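Local atomic coordinates of benzoylformate Decarboxylase (Polynucleobacter necessarius, PDB entry 4K9Q), a protein that probably catalyses the decarboxylation of benzoylformate to benzaldehyde and carbon dioxide, using thiamine diphosphate and a magnesium ion. Residues A234-D242 and R385-A396; Q444-V452 and Y508-G516. One frame throughout, in Å; residues are numbered along the deposited sequence.

Both contacts bear on the parallel sheet of the C-terminal thiamine diphosphate-binding domain, yet they share no residue, and their nearest atoms stay about 11 Å apart. Contact 1 sits closer to the centre of the chain and joins two domains: a loop of the central domain lies against strand 392-393, at one edge of the sheet within this chain. Contact 2 lies farther out and stays within the domain, setting helix 501-513 against strand 449-455 in the sheet's interior. Each is partly buried. The chemistry follows the place: backbone bonds, charged and amide side chains and a bridging water link the domains, whereas an apolar helix-sheet seam, a histidine and backbone carbonyls at a helix end dominate contact 2.

Contact 1: A234-D242 and R385-A396; sequences AERTPFPED and RINQPDTFYTFA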
# COMPACT_ATOMS: atom_id res chain seq x y z
N ALA A 234 27.94 1.96 -12.48
CA ALA A 234 28.47 1.38 -11.26
C ALA A 234 28.81 2.51 -10.29
O ALA A 234 29.70 3.31 -10.54
CB ALA A 234 29.69 0.52 -11.55
N GLU A 235 28.08 2.54 -9.18
CA GLU A 235 28.14 3.62 -8.20
C GLU A 235 29.48 3.68 -7.47
O GLU A 235 29.87 4.74 -6.97
CB GLU A 235 27.00 3.45 -7.19
CG GLU A 235 27.04 2.13 -6.40
CD GLU A 235 26.21 1.02 -7.02
OE1 GLU A 235 26.08 0.94 -8.27
OE2 GLU A 235 25.68 0.20 -6.25
N ARG A 236 30.16 2.54 -7.39
CA ARG A 236 31.44 2.44 -6.70
C ARG A 236 32.37 1.51 -7.46
O ARG A 236 31.96 0.45 -7.94
CB ARG A 236 31.24 1.93 -5.28
CG ARG A 236 30.53 2.93 -4.40
CD ARG A 236 30.17 2.35 -3.08
NE ARG A 236 31.37 1.99 -2.32
CZ ARG A 236 31.32 1.50 -1.09
NH1 ARG A 236 30.14 1.32 -0.51
NH2 ARG A 236 32.44 1.19 -0.45
N THR A 237 33.63 1.93 -7.58
CA THR A 237 34.61 1.25 -8.41
C THR A 237 34.74 -0.23 -8.04
O THR A 237 35.01 -0.56 -6.89
CB THR A 237 35.99 1.93 -8.23
OG1 THR A 237 35.85 3.34 -8.43
CG2 THR A 237 36.99 1.36 -9.23
N PRO A 238 34.53 -1.13 -9.01
CA PRO A 238 34.64 -2.55 -8.65
C PRO A 238 35.98 -3.21 -9.02
O PRO A 238 36.19 -4.36 -8.64
CB PRO A 238 33.51 -3.19 -9.47
CG PRO A 238 33.42 -2.35 -10.68
CD PRO A 238 33.78 -0.93 -10.26
N PHE A 239 36.84 -2.52 -9.76
CA PHE A 239 38.07 -3.13 -10.25
C PHE A 239 39.12 -2.03 -10.50
O PHE A 239 38.78 -0.93 -10.94
CB PHE A 239 37.76 -3.90 -11.54
CG PHE A 239 38.86 -4.82 -12.01
CD1 PHE A 239 39.73 -4.42 -13.02
CD2 PHE A 239 39.00 -6.09 -11.48
CE1 PHE A 239 40.74 -5.27 -13.47
CE2 PHE A 239 40.00 -6.95 -11.93
CZ PHE A 239 40.87 -6.53 -12.93
N PRO A 240 40.40 -2.31 -10.21
CA PRO A 240 41.41 -1.25 -10.42
C PRO A 240 41.43 -0.82 -11.89
O PRO A 240 41.61 -1.64 -12.79
CB PRO A 240 42.73 -1.93 -10.04
CG PRO A 240 42.45 -3.41 -10.06
CD PRO A 240 41.00 -3.54 -9.65
N GLU A 241 41.26 0.48 -12.12
CA GLU A 241 41.00 0.95 -13.48
C GLU A 241 42.26 1.15 -14.32
O GLU A 241 42.19 1.46 -15.51
CB GLU A 241 40.11 2.19 -13.45
CG GLU A 241 38.77 1.85 -12.78
CD GLU A 241 37.78 3.00 -12.73
OE1 GLU A 241 38.21 4.18 -12.80
OE2 GLU A 241 36.57 2.72 -12.62
N ASP A 242 43.42 0.96 -13.69
CA ASP A 242 44.67 0.95 -14.44
C ASP A 242 45.24 -0.48 -14.61
O ASP A 242 46.33 -0.66 -15.14
CB ASP A 242 45.70 1.89 -13.81
CG ASP A 242 45.98 1.57 -12.35
OD1 ASP A 242 45.28 0.70 -11.79
OD2 ASP A 242 46.88 2.21 -11.77
N ARG A 385 41.49 7.43 -13.02
CA ARG A 385 41.42 5.97 -13.08
C ARG A 385 41.64 5.42 -11.67
O ARG A 385 42.77 5.34 -11.19
CB ARG A 385 42.44 5.44 -14.09
CG ARG A 385 42.22 6.08 -15.45
CD ARG A 385 43.14 5.57 -16.54
NE ARG A 385 42.75 6.16 -17.82
CZ ARG A 385 43.12 5.69 -19.01
NH1 ARG A 385 43.89 4.61 -19.09
NH2 ARG A 385 42.70 6.29 -20.13
N ILE A 386 40.54 5.06 -11.02
CA ILE A 386 40.53 4.67 -9.62
C ILE A 386 41.19 3.31 -9.43
O ILE A 386 40.75 2.33 -10.04
CB ILE A 386 39.07 4.60 -9.11
CG1 ILE A 386 38.35 5.92 -9.41
CG2 ILE A 386 39.02 4.24 -7.62
CD1 ILE A 386 38.95 7.13 -8.74
N ASN A 387 42.22 3.24 -8.60
CA ASN A 387 42.96 1.99 -8.44
C ASN A 387 43.07 1.49 -7.00
O ASN A 387 43.90 0.63 -6.69
CB ASN A 387 44.35 2.08 -9.10
CG ASN A 387 45.24 3.13 -8.47
OD1 ASN A 387 44.95 3.67 -7.41
ND2 ASN A 387 46.36 3.41 -9.13
N GLN A 388 42.20 2.00 -6.14
CA GLN A 388 42.13 1.55 -4.75
C GLN A 388 40.66 1.42 -4.37
O GLN A 388 39.82 2.16 -4.90
CB GLN A 388 42.82 2.54 -3.80
CG GLN A 388 44.34 2.67 -4.00
CD GLN A 388 45.08 1.35 -3.78
OE1 GLN A 388 44.63 0.47 -3.05
NE2 GLN A 388 46.23 1.22 -4.44
N PRO A 389 40.34 0.48 -3.47
CA PRO A 389 38.97 0.35 -2.97
C PRO A 389 38.58 1.56 -2.11
O PRO A 389 39.45 2.34 -1.69
CB PRO A 389 39.03 -0.91 -2.09
CG PRO A 389 40.45 -0.96 -1.63
CD PRO A 389 41.26 -0.45 -2.80
N ASP A 390 37.27 1.70 -1.88
CA ASP A 390 36.72 2.72 -0.99
C ASP A 390 37.27 4.11 -1.27
O ASP A 390 37.59 4.86 -0.34
CB ASP A 390 36.95 2.35 0.47
CG ASP A 390 36.24 1.07 0.87
OD1 ASP A 390 35.37 0.60 0.09
OD2 ASP A 390 36.55 0.53 1.95
N THR A 391 37.34 4.45 -2.55
CA THR A 391 37.90 5.71 -3.00
C THR A 391 36.87 6.52 -3.80
O THR A 391 36.68 7.71 -3.54
CB THR A 391 39.21 5.45 -3.78
OG1 THR A 391 40.18 4.94 -2.87
CG2 THR A 391 39.74 6.73 -4.44
N PHE A 392 36.20 5.86 -4.75
CA PHE A 392 35.20 6.55 -5.59
C PHE A 392 33.77 6.21 -5.18
O PHE A 392 33.43 5.03 -5.00
CB PHE A 392 35.39 6.22 -7.07
CG PHE A 392 34.31 6.79 -7.95
CD1 PHE A 392 34.34 8.13 -8.32
CD2 PHE A 392 33.26 6.00 -8.39
CE1 PHE A 392 33.33 8.67 -9.12
CE2 PHE A 392 32.25 6.52 -9.18
CZ PHE A 392 32.29 7.86 -9.55
N TYR A 393 32.94 7.24 -5.08
CA TYR A 393 31.54 7.05 -4.72
C TYR A 393 30.63 7.96 -5.52
O TYR A 393 30.91 9.16 -5.68
CB TYR A 393 31.31 7.39 -3.24
CG TYR A 393 32.07 6.56 -2.24
CD1 TYR A 393 33.42 6.80 -1.98
CD2 TYR A 393 31.44 5.55 -1.53
CE1 TYR A 393 34.11 6.05 -1.04
CE2 TYR A 393 32.12 4.80 -0.59
CZ TYR A 393 33.45 5.05 -0.35
OH TYR A 393 34.14 4.31 0.58
N THR A 394 29.51 7.41 -5.99
CA THR A 394 28.43 8.23 -6.53
C THR A 394 27.12 7.49 -6.21
O THR A 394 27.13 6.44 -5.55
CB THR A 394 28.60 8.51 -8.05
OG1 THR A 394 27.64 9.48 -8.49
CG2 THR A 394 28.45 7.23 -8.87
N PHE A 395 25.99 8.05 -6.64
CA PHE A 395 24.70 7.40 -6.39
C PHE A 395 24.42 6.19 -7.29
O PHE A 395 24.95 6.08 -8.40
CB PHE A 395 23.55 8.43 -6.43
CG PHE A 395 23.52 9.31 -7.68
CD1 PHE A 395 22.80 10.50 -7.67
CD2 PHE A 395 24.17 8.94 -8.84
CE1 PHE A 395 22.76 11.32 -8.79
CE2 PHE A 395 24.14 9.75 -9.98
CZ PHE A 395 23.42 10.95 -9.96
N ALA A 396 23.63 5.25 -6.79
CA ALA A 396 23.19 4.11 -7.60
C ALA A 396 21.92 4.43 -8.39
O ALA A 396 21.54 3.67 -9.28
CB ALA A 396 22.96 2.88 -6.72
O HOH W 1 33.99 2.91 -3.14
O HOH W 2 35.32 0.88 -4.66
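R236 lays its side chain alongside Y393 while the backbones join next to it, T394 N donating to E235 O (2.9 Å). From the root outward, CB and CG of R236 pass F392 O, with CG at 3.6 Å, and CD reaches the Y393 ring at CD2. A bend at chi3 (64°) then turns the guanidinium so that one of its faces lies over Y393 CE2, 3.4 Å from CZ, the two planes 30° apart. NE gives its hydrogen to a water that F392 O also holds, and NH2 makes a weak, bent bond to D390 OD1 (3.0 Å) within a salt bridge; the stronger partner of D390 OD1 is R62. A leucine in place of R236 would probably leave D390 to R62 alone of these two arginines, take the donor from the bridging water and remove the flat group over Y393.

The loop 234-242 belongs to the central domain and strand 392-393 is an edge strand, within this chain, of the cofactor-binding domain's parallel sheet, making this an interdomain seam. Compact, branched T237 fits between I386 and F392, its OG1 3.2 Å from F392 CB. Farther on, E241 grips I386 twice: its N donates to I386 O (2.8 Å), and its extended chain sets OE1 to accept from I386 N (3.1 Å), which comes in from above the carboxylate plane. At the exposed end, N387 ND2 donates almost straight, at 174°, to D242 OD2.

Contact 2: Q444-V452 and Y508-G516; sequences QQKTHVIYV and YLEALSFKG
H448 and I450 meet the last turn of helix 501-513, which packs on the parallel sheet in a beta-alpha-beta unit: the helix joins strand 494-497 to strand 517-523, the neighbour of strand 449-455. Helix residues 508-513 run nearly antiparallel to strand 449-452, at 158° with 8.8 Å between axes. The apolar part belongs to I450. Its CD1 reaches A511 CB and L512 CD2, both at 3.8 Å, while CG2 faces the edge of the Y508 ring. Small A511 lets the helix come near the strand, and branched I450 spreads CD1 and CG2 over its methyl.

Aromatic and polar parts share one ring. With CG anti to the backbone N (chi1 -164°), H448 reaches the helix end, where NE2 donates to A511 O (3.0 Å) close to the ring plane; that carbonyl also accepts from F514 N. K515 CA sits over the ring centre, 4.1 Å from the centroid, a CH-pi contact at the centre of an inverse gamma turn. G516 suits the next position because a CB would strike the F514 ring. Backbone carbonyls complete the join: V449 N donates to G516 O, and the bent, flexible chain of K515 lets NZ donate to K446 O (2.6 Å).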
# COMPACT_ATOMS: atom_id res chain seq x y z
N GLN A 444 29.98 23.37 9.52
CA GLN A 444 29.78 23.30 10.96
C GLN A 444 30.53 22.13 11.60
O GLN A 444 31.00 22.24 12.73
CB GLN A 444 28.28 23.22 11.30
CG GLN A 444 27.53 24.51 11.02
CD GLN A 444 28.02 25.66 11.87
OE1 GLN A 444 28.24 25.50 13.08
NE2 GLN A 444 28.22 26.81 11.26
N GLN A 445 30.64 21.02 10.87
CA GLN A 445 31.36 19.84 11.36
C GLN A 445 32.85 19.91 11.04
O GLN A 445 33.62 19.05 11.47
CB GLN A 445 30.76 18.55 10.78
CG GLN A 445 29.30 18.31 11.15
CD GLN A 445 29.09 18.07 12.64
OE1 GLN A 445 29.88 17.38 13.29
NE2 GLN A 445 28.03 18.65 13.18
N LYS A 446 33.25 20.94 10.29
CA LYS A 446 34.63 21.11 9.84
C LYS A 446 35.16 19.91 9.05
O LYS A 446 36.33 19.54 9.17
CB LYS A 446 35.55 21.45 11.03
CG LYS A 446 35.12 22.71 11.77
CD LYS A 446 36.04 23.02 12.94
CE LYS A 446 35.64 24.34 13.58
NZ LYS A 446 34.21 24.34 14.01
N THR A 447 34.31 19.33 8.22
CA THR A 447 34.74 18.24 7.34
C THR A 447 35.63 18.76 6.22
O THR A 447 35.43 19.87 5.70
CB THR A 447 33.54 17.48 6.70
OG1 THR A 447 32.69 18.41 6.02
CG2 THR A 447 32.72 16.76 7.77
N HIS A 448 36.62 17.96 5.85
CA HIS A 448 37.51 18.34 4.76
C HIS A 448 36.90 17.87 3.44
O HIS A 448 37.07 16.72 3.03
CB HIS A 448 38.90 17.74 4.96
CG HIS A 448 39.95 18.38 4.10
ND1 HIS A 448 41.28 18.02 4.15
CD2 HIS A 448 39.86 19.36 3.17
CE1 HIS A 448 41.96 18.74 3.28
NE2 HIS A 448 41.13 19.57 2.68
N VAL A 449 36.15 18.78 2.81
CA VAL A 449 35.41 18.48 1.60
C VAL A 449 35.64 19.61 0.63
O VAL A 449 35.52 20.78 0.99
CB VAL A 449 33.89 18.36 1.88
CG1 VAL A 449 33.12 18.12 0.57
CG2 VAL A 449 33.60 17.24 2.88
N ILE A 450 35.98 19.26 -0.61
CA ILE A 450 36.30 20.25 -1.62
C ILE A 450 35.34 20.08 -2.78
O ILE A 450 35.40 19.08 -3.51
CB ILE A 450 37.74 20.06 -2.13
CG1 ILE A 450 38.73 20.16 -0.97
CG2 ILE A 450 38.07 21.09 -3.21
CD1 ILE A 450 40.13 19.76 -1.34
N TYR A 451 34.43 21.04 -2.93
CA TYR A 451 33.47 20.99 -4.02
C TYR A 451 34.04 21.74 -5.21
O TYR A 451 34.31 22.93 -5.12
CB TYR A 451 32.15 21.64 -3.61
CG TYR A 451 31.43 20.90 -2.52
CD1 TYR A 451 31.34 21.42 -1.23
CD2 TYR A 451 30.83 19.67 -2.79
CE1 TYR A 451 30.67 20.74 -0.23
CE2 TYR A 451 30.16 18.98 -1.79
CZ TYR A 451 30.08 19.52 -0.52
OH TYR A 451 29.41 18.85 0.47
N VAL A 452 34.21 21.03 -6.32
CA VAL A 452 34.60 21.68 -7.57
C VAL A 452 33.37 21.71 -8.45
O VAL A 452 32.88 20.66 -8.88
CB VAL A 452 35.76 20.94 -8.28
CG1 VAL A 452 36.17 21.69 -9.54
CG2 VAL A 452 36.95 20.81 -7.33
N TYR A 508 42.90 24.85 -5.79
CA TYR A 508 42.76 23.45 -5.42
C TYR A 508 43.82 23.04 -4.39
O TYR A 508 43.50 22.39 -3.40
CB TYR A 508 42.82 22.57 -6.67
CG TYR A 508 42.61 21.09 -6.41
CD1 TYR A 508 41.50 20.63 -5.68
CD2 TYR A 508 43.51 20.15 -6.90
CE1 TYR A 508 41.32 19.27 -5.46
CE2 TYR A 508 43.33 18.80 -6.67
CZ TYR A 508 42.24 18.36 -5.95
OH TYR A 508 42.06 17.01 -5.72
N LEU A 509 45.07 23.44 -4.62
CA LEU A 509 46.13 23.19 -3.64
C LEU A 509 45.80 23.84 -2.29
O LEU A 509 45.97 23.22 -1.23
CB LEU A 509 47.47 23.69 -4.18
CG LEU A 509 47.97 22.89 -5.37
CD1 LEU A 509 49.30 23.43 -5.86
CD2 LEU A 509 48.09 21.40 -5.02
N GLU A 510 45.30 25.07 -2.33
CA GLU A 510 44.88 25.75 -1.11
C GLU A 510 43.77 24.97 -0.39
O GLU A 510 43.82 24.76 0.82
CB GLU A 510 44.41 27.17 -1.42
CG GLU A 510 43.96 27.94 -0.19
CD GLU A 510 43.83 29.43 -0.44
OE1 GLU A 510 44.51 29.94 -1.36
OE2 GLU A 510 43.06 30.10 0.28
N ALA A 511 42.76 24.52 -1.14
CA ALA A 511 41.67 23.76 -0.53
C ALA A 511 42.20 22.44 0.08
O ALA A 511 41.74 22.01 1.13
CB ALA A 511 40.56 23.50 -1.54
N LEU A 512 43.17 21.81 -0.59
CA LEU A 512 43.77 20.59 -0.06
C LEU A 512 44.51 20.82 1.26
O LEU A 512 44.59 19.92 2.09
CB LEU A 512 44.69 19.94 -1.09
CG LEU A 512 43.98 19.24 -2.25
CD1 LEU A 512 44.97 19.02 -3.40
CD2 LEU A 512 43.37 17.92 -1.81
N SER A 513 45.04 22.03 1.45
CA SER A 513 45.77 22.36 2.67
C SER A 513 44.87 22.88 3.78
O SER A 513 45.31 23.06 4.92
CB SER A 513 46.85 23.40 2.37
OG SER A 513 46.27 24.69 2.26
N PHE A 514 43.61 23.16 3.44
CA PHE A 514 42.65 23.72 4.40
C PHE A 514 41.70 22.63 4.88
O PHE A 514 40.89 22.11 4.11
CB PHE A 514 41.87 24.87 3.73
CG PHE A 514 40.76 25.43 4.58
CD1 PHE A 514 41.03 26.25 5.67
CD2 PHE A 514 39.44 25.16 4.27
CE1 PHE A 514 40.01 26.76 6.44
CE2 PHE A 514 38.41 25.68 5.05
CZ PHE A 514 38.70 26.48 6.14
N LYS A 515 41.80 22.29 6.17
CA LYS A 515 40.96 21.25 6.76
C LYS A 515 39.58 21.82 7.07
O LYS A 515 39.29 22.26 8.19
CB LYS A 515 41.62 20.68 8.02
CG LYS A 515 41.27 19.23 8.30
CD LYS A 515 39.81 19.03 8.70
CE LYS A 515 39.56 19.34 10.17
NZ LYS A 515 38.30 18.72 10.68
N GLY A 516 38.72 21.82 6.06
CA GLY A 516 37.41 22.43 6.17
C GLY A 516 36.76 22.31 4.81
O GLY A 516 37.31 21.65 3.93